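Side-chain contacts in transcription factor cep-1 (Caenorhabditis elegans, PDB 1T4W), which activates transcription from the same DNA consensus sequence as p53 and promotes apoptosis after DNA damage and other cellular stress: residues A14-S17 with D18-F21; A22-S25 with E26-Y30; K49-F52 with N53-L56. One frame throughout, in Å; residues are numbered along the deposited sequence.

Interaction 1 (A14-S17 with D18-F21); sequences AKSS and DMAF
Asp18 is met first through its backbone. Its N donates to Ser16 OG at 2.9 Å, with an N-H...O angle of 131°. The bond runs from the amide two residues on to the serine hydroxyl oxygen, so Ser16 to Asp18 forms an ST turn. The hydroxyl is brought there by its torsion: OG stands opposite the Ser16 N (chi1 163°) and leans toward the chain ahead. The Asp18 side chain leaves the turn. Asp18 OD1 passes Ser17 C at 3.5 Å and makes a long, weak ion pair with Lys34. Met19 follows as the first residue of strand 19-23. Its N also donates to Ser16 OG, but at 3.3 Å and with a bent geometry, so this bond is weak. The thioether chain of Met19 starts beside the same hydroxyl, with CG 3.6 Å from Ser16 OG. It then packs against Val13 of helix 10-13, Thr33 and Cys37. Ser16 O takes a hydrogen bond from Arg182 NE of helix 181-194. Residues 14-18 thus link the end of helix 10-13 to the edge strand of the large sheet. Chemically, one serine oxygen accepts from two successive backbone amides, the Asp18 bond being the shorter and the Met19 bond weak, which probably helps fix the chain where it enters the strand.

Interaction 2 (A22-S25 with E26-Y30); sequences AISS and EHEKY
This is a beta hairpin, in which Ala22-Ser25 and Glu26-Tyr30 join strand 19-23 at the sheet edge to its antiparallel neighbour 29-33. Ala22 and Tyr30 are a hydrogen-bonded pair: Ala22 N to Tyr30 O 2.9 Å, Tyr30 N to Ala22 O 2.8 Å. A type I turn from Ser24 to His27 reverses the chain. His27 N bonds Ser24 O at 2.7 Å, and Ser24 N bonds Glu28 O at 2.9 Å. His27 is left-handed (phi 70°), giving a G1 bulge. Ser24 OG turns inward, between its own N and carbonyl carbon (chi1 70°). It accepts from Glu28 N at 3.2 Å and, weakly, from Glu26 N. A water joins the same OG to Glu28 OE1 and Tyr30 OH; Lys173 also bonds that phenol. Ser24 CB lies 3.5 Å from Tyr30 CE1. With an alanine in place of Ser24, the Glu28 amide would probably lose its acceptor, the Glu26 amide its weak one, and the water one partner. On the sheet face opposite Ala22 and Tyr30, Ile23 and Lys29 run side by side, Ile23 CD1 touching Lys29 CG at 3.6 Å. Lys29 NZ bonds Ile6 O and makes salt bridges with Glu5 and Asp7. Ser25 OG donates to the anti lone pair of Glu26 OE2 and also bonds Lys195 NZ. The Ser24 hydroxyl and its water thus add to the backbone bonds that close the loop.

Interaction 3 (K49-F52 with N53-L56); sequences KRHF and NSNL
The backbone from Lys49 to Ser54 folds into two overlapping type I beta turns, Lys49 to Phe52 and His51 to Ser54, and the second is closed by Ser54 N donating to His51 O at 2.7 Å and 167°. The turns lie in the surface loop that connects strands 39-46 and 57-65. The side chain of Ser54 adds to the closure. Its OG stands beside its own backbone N (chi1 -54°), which points it back at the turn, and it donates to His51 O at 3.1 Å. The two donors come to His51 O from the same face of the carbonyl plane. One carbonyl oxygen thus takes both the amide and the hydroxyl of Ser54. The hydroxyl also sits at the edge of the His51 imidazole, near the ring plane, with Ser54 OG 3.8 Å from ND1. Over one face of that ring lies CG of Arg50. At the end of the loop near strand 57-65, Ser54 touches Glu162, and Leu56 packs on Leu47 and Glu162. A water donates to Ser54 O at 2.7 Å and also lies 3.3 Å from Phe52 O. On the exposed side Phe52 and Asn53 meet as immediate neighbours. Their phenyl and amide planes are nearly perpendicular, 85° apart. ND2 of Asn53 lies in the plane of the phenyl ring at its edge, while Asn53 OD1 approaches CD2 of Phe52 obliquely at 3.3 Å.

In the fold
From the N terminus, interaction 1 comes first: it lies in the turn after helix 10-13 and leads into strand 19-23. Interaction 2 begins where it ends, on the same strand, and closes the hairpin to strand 29-33. The two touch where the Phe21 ring packs on Lys29, CZ to CB 3.4 Å. Both lie near helix 181-194, at one edge of the large mixed sheet. Interaction 3 comes later, in the loop from strand 39-46 of the smaller sheet to strand 57-65 of the larger. Its centre is about 30 Å from that of interaction 2. None nests in or crosses another. All three lie in the DNA-binding domain, one piece of the longer protein.

Interaction 1 (A14-S17 with D18-F21)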
# COMPACT_ATOMS: atom_id res chain seq x y z
N ALA A 14 -2.21 3.78 -16.36
CA ALA A 14 -1.48 4.39 -17.47
C ALA A 14 -1.72 5.88 -17.81
O ALA A 14 -0.78 6.67 -17.79
CB ALA A 14 -1.68 3.54 -18.73
N LYS A 15 -2.96 6.25 -18.12
CA LYS A 15 -3.25 7.65 -18.47
C LYS A 15 -4.30 8.32 -17.61
O LYS A 15 -4.87 9.34 -18.00
CB LYS A 15 -3.67 7.74 -19.94
CG LYS A 15 -2.65 7.16 -20.91
CD LYS A 15 -2.96 7.52 -22.34
CE LYS A 15 -1.87 7.04 -23.29
NZ LYS A 15 -2.11 7.53 -24.68
N SER A 16 -4.56 7.76 -16.43
CA SER A 16 -5.56 8.31 -15.54
C SER A 16 -5.19 9.69 -15.00
O SER A 16 -4.02 9.97 -14.74
CB SER A 16 -5.78 7.36 -14.35
OG SER A 16 -6.43 8.03 -13.30
N SER A 17 -6.19 10.55 -14.82
CA SER A 17 -5.95 11.88 -14.27
C SER A 17 -5.85 11.78 -12.76
O SER A 17 -5.20 12.61 -12.13
CB SER A 17 -7.12 12.83 -14.60
OG SER A 17 -7.19 13.10 -15.98
N ASP A 18 -6.48 10.76 -12.19
CA ASP A 18 -6.55 10.56 -10.75
C ASP A 18 -5.42 9.83 -10.04
O ASP A 18 -5.40 9.81 -8.81
CB ASP A 18 -7.83 9.81 -10.39
CG ASP A 18 -9.06 10.52 -10.87
OD1 ASP A 18 -8.94 11.72 -11.22
OD2 ASP A 18 -10.13 9.89 -10.88
N MET A 19 -4.53 9.21 -10.81
CA MET A 19 -3.42 8.46 -10.22
C MET A 19 -2.36 8.19 -11.26
O MET A 19 -2.63 8.22 -12.45
CB MET A 19 -3.92 7.14 -9.65
CG MET A 19 -4.74 6.34 -10.66
SD MET A 19 -5.67 4.99 -9.88
CE MET A 19 -6.95 5.96 -9.01
N ALA A 20 -1.16 7.89 -10.78
CA ALA A 20 -0.02 7.63 -11.65
C ALA A 20 1.00 6.82 -10.86
O ALA A 20 1.13 6.97 -9.64
CB ALA A 20 0.60 8.95 -12.08
N PHE A 21 1.73 5.97 -11.57
CA PHE A 21 2.72 5.09 -10.96
C PHE A 21 4.03 5.20 -11.71
O PHE A 21 4.04 5.43 -12.92
CB PHE A 21 2.20 3.65 -11.02
CG PHE A 21 3.15 2.62 -10.47
CD1 PHE A 21 4.31 2.28 -11.18
CD2 PHE A 21 2.91 2.02 -9.24
CE1 PHE A 21 5.21 1.36 -10.66
CE2 PHE A 21 3.81 1.09 -8.72
CZ PHE A 21 4.96 0.77 -9.42

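Interaction 2 (A22-S25 with E26-Y30)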
# COMPACT_ATOMS: atom_id res chain seq x y z
N ALA A 22 5.14 5.06 -11.00
CA ALA A 22 6.43 5.12 -11.66
C ALA A 22 7.45 4.36 -10.82
O ALA A 22 7.20 4.00 -9.66
CB ALA A 22 6.90 6.57 -11.86
N ILE A 23 8.61 4.12 -11.43
CA ILE A 23 9.70 3.42 -10.78
C ILE A 23 10.82 4.42 -10.77
O ILE A 23 10.91 5.22 -11.69
CB ILE A 23 10.17 2.22 -11.61
CG1 ILE A 23 9.02 1.26 -11.88
CG2 ILE A 23 11.29 1.52 -10.87
CD1 ILE A 23 8.50 0.54 -10.66
N SER A 24 11.65 4.38 -9.74
CA SER A 24 12.77 5.29 -9.67
C SER A 24 13.93 4.66 -10.42
O SER A 24 13.83 3.52 -10.88
CB SER A 24 13.18 5.54 -8.22
OG SER A 24 13.78 4.38 -7.65
N SER A 25 15.02 5.40 -10.56
CA SER A 25 16.20 4.88 -11.25
C SER A 25 16.70 3.69 -10.44
O SER A 25 17.37 2.81 -10.98
CB SER A 25 17.29 5.94 -11.32
OG SER A 25 17.92 6.09 -10.06
N GLU A 26 16.37 3.66 -9.15
CA GLU A 26 16.78 2.56 -8.29
C GLU A 26 15.74 1.44 -8.30
O GLU A 26 15.80 0.50 -7.51
CB GLU A 26 17.00 3.05 -6.86
CG GLU A 26 17.97 4.20 -6.78
CD GLU A 26 19.29 3.87 -7.45
OE1 GLU A 26 20.03 3.03 -6.91
OE2 GLU A 26 19.58 4.45 -8.52
N HIS A 27 14.76 1.57 -9.19
CA HIS A 27 13.71 0.55 -9.33
C HIS A 27 12.69 0.41 -8.19
O HIS A 27 12.00 -0.60 -8.10
CB HIS A 27 14.36 -0.81 -9.62
CG HIS A 27 15.09 -0.85 -10.92
ND1 HIS A 27 14.45 -0.71 -12.14
CD2 HIS A 27 16.41 -0.98 -11.20
CE1 HIS A 27 15.35 -0.75 -13.11
NE2 HIS A 27 16.54 -0.90 -12.57
N GLU A 28 12.60 1.41 -7.32
CA GLU A 28 11.63 1.40 -6.24
C GLU A 28 10.34 1.96 -6.81
O GLU A 28 10.35 2.75 -7.77
CB GLU A 28 12.17 2.25 -5.10
CG GLU A 28 13.50 1.71 -4.63
CD GLU A 28 13.93 2.27 -3.30
OE1 GLU A 28 14.20 3.49 -3.21
OE2 GLU A 28 14.01 1.47 -2.34
N LYS A 29 9.21 1.57 -6.23
CA LYS A 29 7.92 1.97 -6.75
C LYS A 29 7.27 3.17 -6.09
O LYS A 29 7.23 3.28 -4.87
CB LYS A 29 6.99 0.77 -6.71
CG LYS A 29 7.67 -0.44 -7.35
CD LYS A 29 6.77 -1.63 -7.39
CE LYS A 29 7.47 -2.77 -8.11
NZ LYS A 29 6.63 -3.96 -8.00
N TYR A 30 6.73 4.06 -6.92
CA TYR A 30 6.08 5.29 -6.45
C TYR A 30 4.67 5.43 -6.98
O TYR A 30 4.41 5.24 -8.16
CB TYR A 30 6.89 6.52 -6.87
CG TYR A 30 8.27 6.61 -6.25
CD1 TYR A 30 9.24 5.65 -6.52
CD2 TYR A 30 8.58 7.66 -5.38
CE1 TYR A 30 10.50 5.72 -5.93
CE2 TYR A 30 9.84 7.74 -4.78
CZ TYR A 30 10.79 6.77 -5.06
OH TYR A 30 12.04 6.88 -4.50
O HOH W 1 13.93 5.15 -5.13

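Interaction 3 (K49-F52 with N53-L56)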
# COMPACT_ATOMS: atom_id res chain seq x y z
N LYS A 49 8.91 -24.74 -2.20
CA LYS A 49 8.39 -26.08 -2.04
C LYS A 49 7.52 -26.29 -0.80
O LYS A 49 6.38 -26.74 -0.89
CB LYS A 49 9.56 -27.07 -2.04
CG LYS A 49 10.45 -26.97 -3.29
CD LYS A 49 11.10 -25.59 -3.43
CE LYS A 49 11.66 -25.34 -4.82
NZ LYS A 49 12.14 -23.94 -5.01
N ARG A 50 8.05 -25.94 0.37
CA ARG A 50 7.31 -26.14 1.60
C ARG A 50 5.98 -25.40 1.75
O ARG A 50 5.18 -25.76 2.62
CB ARG A 50 8.20 -25.81 2.80
CG ARG A 50 8.78 -24.42 2.81
CD ARG A 50 9.40 -24.14 4.16
NE ARG A 50 8.46 -24.46 5.22
CZ ARG A 50 8.66 -24.20 6.51
NH1 ARG A 50 9.79 -23.62 6.91
NH2 ARG A 50 7.73 -24.53 7.40
N HIS A 51 5.72 -24.41 0.91
CA HIS A 51 4.47 -23.67 1.02
C HIS A 51 3.46 -23.99 -0.07
O HIS A 51 2.28 -23.61 0.02
CB HIS A 51 4.76 -22.16 1.04
CG HIS A 51 5.70 -21.75 2.12
ND1 HIS A 51 5.38 -21.84 3.46
CD2 HIS A 51 6.98 -21.30 2.07
CE1 HIS A 51 6.42 -21.46 4.19
NE2 HIS A 51 7.40 -21.13 3.37
N PHE A 52 3.90 -24.73 -1.08
CA PHE A 52 3.04 -25.08 -2.19
C PHE A 52 1.58 -25.40 -1.83
O PHE A 52 0.67 -24.99 -2.54
CB PHE A 52 3.62 -26.25 -2.98
CG PHE A 52 2.90 -26.50 -4.27
CD1 PHE A 52 3.11 -25.67 -5.37
CD2 PHE A 52 1.97 -27.54 -4.37
CE1 PHE A 52 2.41 -25.87 -6.55
CE2 PHE A 52 1.26 -27.75 -5.55
CZ PHE A 52 1.48 -26.92 -6.64
N ASN A 53 1.36 -26.14 -0.75
CA ASN A 53 -0.02 -26.48 -0.38
C ASN A 53 -0.52 -25.75 0.86
O ASN A 53 -1.53 -26.12 1.45
CB ASN A 53 -0.14 -27.99 -0.17
CG ASN A 53 0.20 -28.78 -1.42
OD1 ASN A 53 -0.46 -28.66 -2.46
ND2 ASN A 53 1.25 -29.60 -1.33
N SER A 54 0.19 -24.69 1.24
CA SER A 54 -0.19 -23.93 2.43
C SER A 54 -1.39 -23.03 2.26
O SER A 54 -1.66 -22.49 1.19
CB SER A 54 0.99 -23.09 2.88
OG SER A 54 2.14 -23.88 3.06
N ASN A 55 -2.15 -22.88 3.34
CA ASN A 55 -3.26 -21.98 3.32
C ASN A 55 -2.58 -20.68 3.72
O ASN A 55 -1.93 -20.63 4.75
CB ASN A 55 -4.29 -22.38 4.35
CG ASN A 55 -5.67 -21.95 3.96
OD1 ASN A 55 -5.89 -20.78 3.65
ND2 ASN A 55 -6.60 -22.89 3.97
N LEU A 56 -2.71 -19.63 2.92
CA LEU A 56 -2.04 -18.38 3.24
C LEU A 56 -2.98 -17.21 3.43
O LEU A 56 -4.16 -17.27 3.09
CB LEU A 56 -1.05 -18.03 2.13
CG LEU A 56 0.04 -19.07 1.83
CD1 LEU A 56 1.08 -18.51 0.89
CD2 LEU A 56 0.71 -19.47 3.13
O HOH W 2 -0.65 -22.26 -1.28